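Exodeoxyribonuclease III (Methanosarcina mazei, PDB 5J8N) probably cleaves DNA at abasic sites and trims it from 3' ends, as a magnesium-dependent endo- and exonuclease of the AP/ExoA repair family. Local coordinates at residues Gly87-Val90 with Phe91-Gly95; Lys116-Gln119 with Glu120-Gly123; Val226-Asn229 with Leu230-Asn233. The protein carries 3 engineered substitutions. All blocks are in the same frame, centred on the assembly; numbering follows the deposited sequence.

Contacts 1 and 2 meet directly: Glu-94 OE1 of contact 1 forms a salt bridge of 2.8 Å with Arg-121 NH2 of contact 2, although their centres lie about 17 Å apart. The bridge ties the turn after the short helix 89-92 to the first turn of helix 119-141, near the predicted catalytic Tyr-111, whose side chain is about 7 Å from those of Glu-94 and Met-117. The bound magnesium ion, held by Asn-12 and Glu-38, is about 9 Å from the side chain of Met-117 and about 13 Å from that of Glu-94. Contact 3 stands apart, with nearest atoms about 19 Å from contact 1 and about 23 Å from contact 2, and lies away from the magnesium site and the predicted catalytic residues.

Contact 1: Gly87-Val90 with Phe91-Gly95; sequences GIEV and FDREG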
# COMPACT_ATOMS: atom_id res chain seq x y z
N GLY A 87 1.64 -16.78 4.95
CA GLY A 87 1.92 -18.13 5.39
C GLY A 87 3.38 -18.54 5.35
O GLY A 87 3.71 -19.72 5.24
N ILE A 88 4.26 -17.55 5.44
CA ILE A 88 5.71 -17.81 5.51
C ILE A 88 6.22 -17.08 6.73
O ILE A 88 6.17 -15.85 6.75
CB ILE A 88 6.45 -17.33 4.26
CG1 ILE A 88 5.92 -18.10 3.02
CG2 ILE A 88 7.98 -17.49 4.44
CD1 ILE A 88 6.32 -17.48 1.74
N GLU A 89 6.68 -17.81 7.73
CA GLU A 89 6.91 -17.21 9.07
C GLU A 89 7.88 -16.03 9.00
O GLU A 89 7.64 -15.00 9.66
CB GLU A 89 7.41 -18.27 10.07
CG GLU A 89 7.49 -17.76 11.53
CD GLU A 89 8.79 -17.00 11.86
OE1 GLU A 89 9.86 -17.33 11.29
OE2 GLU A 89 8.76 -16.07 12.71
N VAL A 90 8.96 -16.14 8.25
CA VAL A 90 9.99 -15.11 8.29
C VAL A 90 9.43 -13.80 7.72
O VAL A 90 9.93 -12.70 8.08
CB VAL A 90 11.28 -15.57 7.55
CG1 VAL A 90 11.04 -15.66 6.04
CG2 VAL A 90 12.44 -14.66 7.88
N PHE A 91 8.37 -13.84 6.91
CA PHE A 91 7.71 -12.62 6.46
C PHE A 91 6.51 -12.28 7.33
O PHE A 91 6.28 -11.07 7.68
CB PHE A 91 7.28 -12.75 4.97
CG PHE A 91 8.43 -13.06 4.06
CD1 PHE A 91 9.59 -12.28 4.11
CD2 PHE A 91 8.40 -14.14 3.19
CE1 PHE A 91 10.68 -12.56 3.31
CE2 PHE A 91 9.52 -14.45 2.40
CZ PHE A 91 10.67 -13.66 2.47
N ASP A 92 5.74 -13.28 7.75
CA ASP A 92 4.51 -13.00 8.51
C ASP A 92 4.87 -12.33 9.84
O ASP A 92 4.09 -11.45 10.30
CB ASP A 92 3.69 -14.30 8.76
CG ASP A 92 3.16 -14.93 7.47
OD1 ASP A 92 3.33 -14.38 6.41
OD2 ASP A 92 2.62 -16.03 7.59
N ARG A 93 6.03 -12.63 10.41
CA ARG A 93 6.36 -12.14 11.74
C ARG A 93 6.64 -10.62 11.72
O ARG A 93 6.79 -10.00 12.78
CB ARG A 93 7.57 -12.89 12.32
CG ARG A 93 8.96 -12.37 11.91
CD ARG A 93 10.13 -12.95 12.78
NE ARG A 93 10.54 -14.30 12.39
CZ ARG A 93 11.78 -14.68 12.05
NH1 ARG A 93 12.78 -13.81 12.04
NH2 ARG A 93 12.02 -15.93 11.72
N GLU A 94 6.73 -10.02 10.54
CA GLU A 94 6.94 -8.57 10.45
C GLU A 94 5.66 -7.80 10.24
O GLU A 94 5.69 -6.57 10.17
CB GLU A 94 7.97 -8.25 9.37
CG GLU A 94 9.36 -8.76 9.76
CD GLU A 94 10.50 -8.06 9.01
OE1 GLU A 94 10.28 -7.13 8.20
OE2 GLU A 94 11.66 -8.54 9.21
N GLY A 95 4.52 -8.47 10.17
CA GLY A 95 3.23 -7.76 10.14
C GLY A 95 3.06 -6.79 9.01
O GLY A 95 2.52 -5.67 9.21
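Phe-91 lays one face of its ring against Val-90, whose CG1, in the conformer described, sits 3.9 Å from the Phe-91 ring centroid and almost exactly on the ring normal, a CH-pi contact. Val-90 reaches this spot because CG1 stands between its backbone N and carbonyl carbon (chi1 69°). Ile-88 joins obliquely, its CG2 meeting Phe-91 CD2 at 3.6 Å as the two side chains run in the same direction. The ring also makes edge-to-face contacts with Tyr-124 and Phe-128, which seat this short helix on helix 119-141.

A second pairing spans one helical turn, a salt bridge from Glu-89 to the given conformer of Arg-93. The arginine grips the carboxylate side-on: NE meets Glu-89 OE2 at 2.5 Å and NH2 meets Glu-89 OE1 at 2.6 Å, lengths short enough to be doubtful in detail. NH2 uses the syn lone pair of OE1, while NE comes to OE2 on the syn side but out of the carboxylate plane. Val-90 CG2 and CA lie loosely over one face of the guanidinium.

At the start of the helix, Ile-88 O accepts from Asp-92 N in the carbonyl plane at 2.8 Å, and from Phe-91 N, which lies above that plane. Asp-92 turns its carboxylate back toward the preceding loop, where OD2 takes a weak bond from Gly-87 N at 2.9 Å and OD1 a weak, longer one from Ile-88 N. This is a short surface helix with Ile-88 at its N-cap, running into a type I beta turn from Asp-92 to Gly-95, and Gly-95 has positive phi.

Contact 2: Lys116-Gln119 with Glu120-Gly123; sequences KMSQ and ERLG. Engineered in segment 116-119: Met-117 (natural residue Ala).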
# COMPACT_ATOMS: atom_id res chain seq x y z
N LYS A 116 16.90 0.17 2.61
CA LYS A 116 18.03 1.09 2.75
C LYS A 116 19.01 0.79 3.87
O LYS A 116 20.17 1.21 3.78
CB LYS A 116 17.51 2.53 2.96
CG LYS A 116 16.95 3.08 1.67
CD LYS A 116 16.52 4.53 1.73
CE LYS A 116 15.37 4.77 2.72
NZ LYS A 116 14.97 6.22 2.82
N MET A 117 18.57 0.15 4.95
CA MET A 117 19.41 0.04 6.17
C MET A 117 20.66 -0.76 5.98
O MET A 117 21.70 -0.50 6.61
CB MET A 117 18.68 -0.65 7.33
CG MET A 117 17.27 -0.34 7.48
SD MET A 117 16.29 -1.18 6.24
CE MET A 117 14.92 -0.08 6.45
N SER A 118 20.56 -1.81 5.17
CA SER A 118 21.64 -2.77 5.04
C SER A 118 21.46 -3.65 3.82
O SER A 118 20.36 -3.78 3.28
CB SER A 118 21.74 -3.68 6.29
OG SER A 118 20.56 -4.48 6.44
N GLN A 119 22.54 -4.28 3.42
CA GLN A 119 22.48 -5.30 2.38
C GLN A 119 21.54 -6.40 2.80
O GLN A 119 20.78 -6.93 1.98
CB GLN A 119 23.87 -5.88 2.11
CG GLN A 119 24.44 -5.53 0.76
CD GLN A 119 23.47 -5.81 -0.38
OE1 GLN A 119 22.73 -6.81 -0.37
NE2 GLN A 119 23.45 -4.92 -1.37
N GLU A 120 21.55 -6.75 4.08
CA GLU A 120 20.72 -7.87 4.47
C GLU A 120 19.24 -7.47 4.33
O GLU A 120 18.39 -8.31 3.95
CB GLU A 120 21.06 -8.33 5.89
CG GLU A 120 20.14 -9.37 6.44
CD GLU A 120 19.38 -8.87 7.64
OE1 GLU A 120 19.92 -8.03 8.39
OE2 GLU A 120 18.22 -9.30 7.80
N ARG A 121 18.91 -6.20 4.59
CA ARG A 121 17.52 -5.81 4.49
C ARG A 121 17.13 -5.62 3.04
O ARG A 121 15.99 -5.87 2.69
CB ARG A 121 17.19 -4.55 5.29
CG ARG A 121 17.17 -4.79 6.79
CD ARG A 121 16.27 -5.97 7.18
NE ARG A 121 14.87 -5.62 6.99
CZ ARG A 121 13.85 -6.39 7.34
NH1 ARG A 121 14.04 -7.59 7.86
NH2 ARG A 121 12.64 -5.92 7.16
N LEU A 122 18.09 -5.23 2.20
CA LEU A 122 17.80 -5.20 0.76
C LEU A 122 17.50 -6.66 0.30
O LEU A 122 16.53 -6.88 -0.45
CB LEU A 122 18.98 -4.61 -0.04
CG LEU A 122 18.81 -4.69 -1.56
CD1 LEU A 122 17.53 -3.98 -2.02
CD2 LEU A 122 20.04 -4.11 -2.26
N GLY A 123 18.24 -7.62 0.80
CA GLY A 123 18.04 -9.03 0.46
C GLY A 123 16.66 -9.46 0.91
O GLY A 123 15.95 -10.16 0.17
O HOH W 1 20.27 -5.25 8.96
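Ser-118 turns its hydroxyl onto the first turn of the helix, where OG accepts from Arg-121 N at 3.0 Å. The torsion responsible places OG between the backbone N and carbonyl carbon (chi1 63°), facing the N-H groups of the first helical turn, which lack a carbonyl partner from a preceding turn. This is the close-packed side of the contact: the same OG lies 3.4 Å from Arg-121 CG, while in the conformer described the sulfur of Met-117 comes over the arginine stem, SD to Arg-121 CB at 3.6 Å. Met-117 is an engineered residue in place of the natural alanine, so its thioether contact belongs to this construct. A bend at chi2 carries its SD back to Arg-121, and the two side chains run at a slant to each other.

Ser-118 is thus the N-cap of helix 119-141, and its capping bond is followed at once by regular helical pairing. Leu-122 N donates to Ser-118 O at 2.9 Å, and Gly-123 N to Gln-119 O at the same distance. Beyond its stem, Arg-121 bends at chi2 and chi3 and leads its guanidinium away to Glu-94, its salt-bridge partner, with Tyr-124 adding a cation-pi contact.

The other side is looser and wetter. The Glu-120 carboxylate is linked to the serine hydroxyl through a water, 2.7 Å from Ser-118 OG and donating to Glu-120 OE1 at 2.9 Å. Further round, Gln-119 lies alongside Leu-122, its amide NE2 touching Leu-122 CD2 at 3.6 Å. Leu-122 also touches Leu-174 and, on helix 175-186, Glu-176 and Glu-177.

Contact 3: Val226-Asn229 with Leu230-Asn233; sequences VSEN and LREN
The guanidinium of Arg-231 receives Glu-228 at its edge in a salt bridge: OE1 lies close to the guanidinium plane, 2.8 Å from Arg-231 NE, in a nearly straight bond of 172°. The second oxygen is reached less squarely, Arg-231 NH2 to Glu-228 OE2 at 2.9 Å, with OE2 tilted from the guanidinium plane. Each nitrogen thus takes one oxygen in a side-on grip, with the two planes 41° apart. Glu-228 comes to the arginine with CG anti to its backbone N (chi1 166°) and a bend at chi2, while Arg-231 bends at chi3 to present NE. An alanine in place of Arg-231 would take away both donors, and Glu-228 would probably lose its charged mate and be left freer to turn.

Next to it, the backbone makes the i to i+3 bonds of a 3-10 segment. Arg-231 N donates to Glu-228 O from well above the carbonyl plane, and Leu-230 N donates to Ser-227 O at 2.9 Å. Ser-227 OG also donates to Asn-229 OD1 at 2.6 Å, tying the last strand residue to the turn. Leu-230 is buried, its CB 3.9 Å from Val-226 CB, with the two side chains crossing at about a right angle. A water donates to Asn-229 O and accepts from Glu-232 N.

The turn carries the chain from strand 218-227 into strand 234-239, and so from one sheet of the DNase I-like fold to the other. Val-226, Glu-228 and Arg-231 rest on Leu-190 of strand 189-191, while Leu-230 and Asn-233 face Phe-257, just beyond strand 251-256.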
# COMPACT_ATOMS: atom_id res chain seq x y z
N VAL A 226 -3.88 -3.88 -9.94
CA VAL A 226 -5.00 -4.84 -10.15
C VAL A 226 -4.56 -5.90 -11.11
O VAL A 226 -3.78 -5.67 -12.04
CB VAL A 226 -6.29 -4.16 -10.64
CG1 VAL A 226 -6.79 -3.13 -9.58
CG2 VAL A 226 -6.12 -3.51 -12.04
N SER A 227 -5.05 -7.12 -10.91
CA SER A 227 -4.90 -8.13 -11.94
C SER A 227 -5.64 -7.69 -13.20
O SER A 227 -6.63 -6.94 -13.14
CB SER A 227 -5.42 -9.48 -11.45
OG SER A 227 -6.72 -9.31 -10.86
N GLU A 228 -5.15 -8.14 -14.34
CA GLU A 228 -5.69 -7.72 -15.63
C GLU A 228 -7.18 -7.96 -15.76
O GLU A 228 -7.86 -7.19 -16.45
CB GLU A 228 -4.94 -8.49 -16.76
CG GLU A 228 -5.58 -8.43 -18.14
CD GLU A 228 -5.51 -7.06 -18.74
OE1 GLU A 228 -6.42 -6.73 -19.55
OE2 GLU A 228 -4.54 -6.34 -18.40
N ASN A 229 -7.68 -9.02 -15.11
CA ASN A 229 -9.11 -9.30 -15.21
C ASN A 229 -9.98 -8.20 -14.55
O ASN A 229 -11.19 -8.17 -14.82
CB ASN A 229 -9.48 -10.67 -14.61
CG ASN A 229 -9.07 -10.82 -13.16
OD1 ASN A 229 -8.68 -9.87 -12.49
ND2 ASN A 229 -9.19 -12.05 -12.64
N LEU A 230 -9.38 -7.24 -13.83
CA LEU A 230 -10.12 -6.10 -13.28
C LEU A 230 -10.03 -4.81 -14.13
O LEU A 230 -10.61 -3.79 -13.76
CB LEU A 230 -9.61 -5.81 -11.88
CG LEU A 230 -10.14 -6.75 -10.79
CD1 LEU A 230 -9.43 -6.48 -9.48
CD2 LEU A 230 -11.64 -6.50 -10.58
N ARG A 231 -9.40 -4.89 -15.30
CA ARG A 231 -9.16 -3.67 -16.11
C ARG A 231 -10.44 -2.87 -16.33
O ARG A 231 -10.41 -1.65 -16.08
CB ARG A 231 -8.55 -4.03 -17.46
CG ARG A 231 -8.34 -2.82 -18.39
CD ARG A 231 -7.90 -3.29 -19.79
NE ARG A 231 -6.57 -3.92 -19.79
CZ ARG A 231 -5.44 -3.22 -19.80
NH1 ARG A 231 -5.51 -1.90 -19.77
NH2 ARG A 231 -4.27 -3.84 -19.81
N GLU A 232 -11.54 -3.52 -16.70
CA GLU A 232 -12.73 -2.76 -17.08
C GLU A 232 -13.49 -2.29 -15.85
O GLU A 232 -14.42 -1.46 -15.95
CB GLU A 232 -13.63 -3.60 -17.95
CG GLU A 232 -12.93 -4.19 -19.15
CD GLU A 232 -12.15 -3.17 -19.97
OE1 GLU A 232 -12.62 -2.02 -20.10
OE2 GLU A 232 -11.07 -3.54 -20.49
N ASN A 233 -13.14 -2.84 -14.69
CA ASN A 233 -13.76 -2.40 -13.42
C ASN A 233 -13.16 -1.17 -12.80
O ASN A 233 -13.77 -0.57 -11.90
CB ASN A 233 -13.70 -3.55 -12.41
CG ASN A 233 -14.42 -4.77 -12.93
OD1 ASN A 233 -13.76 -5.75 -13.32
ND2 ASN A 233 -15.74 -4.72 -12.98
O HOH W 2 -11.88 -6.28 -17.13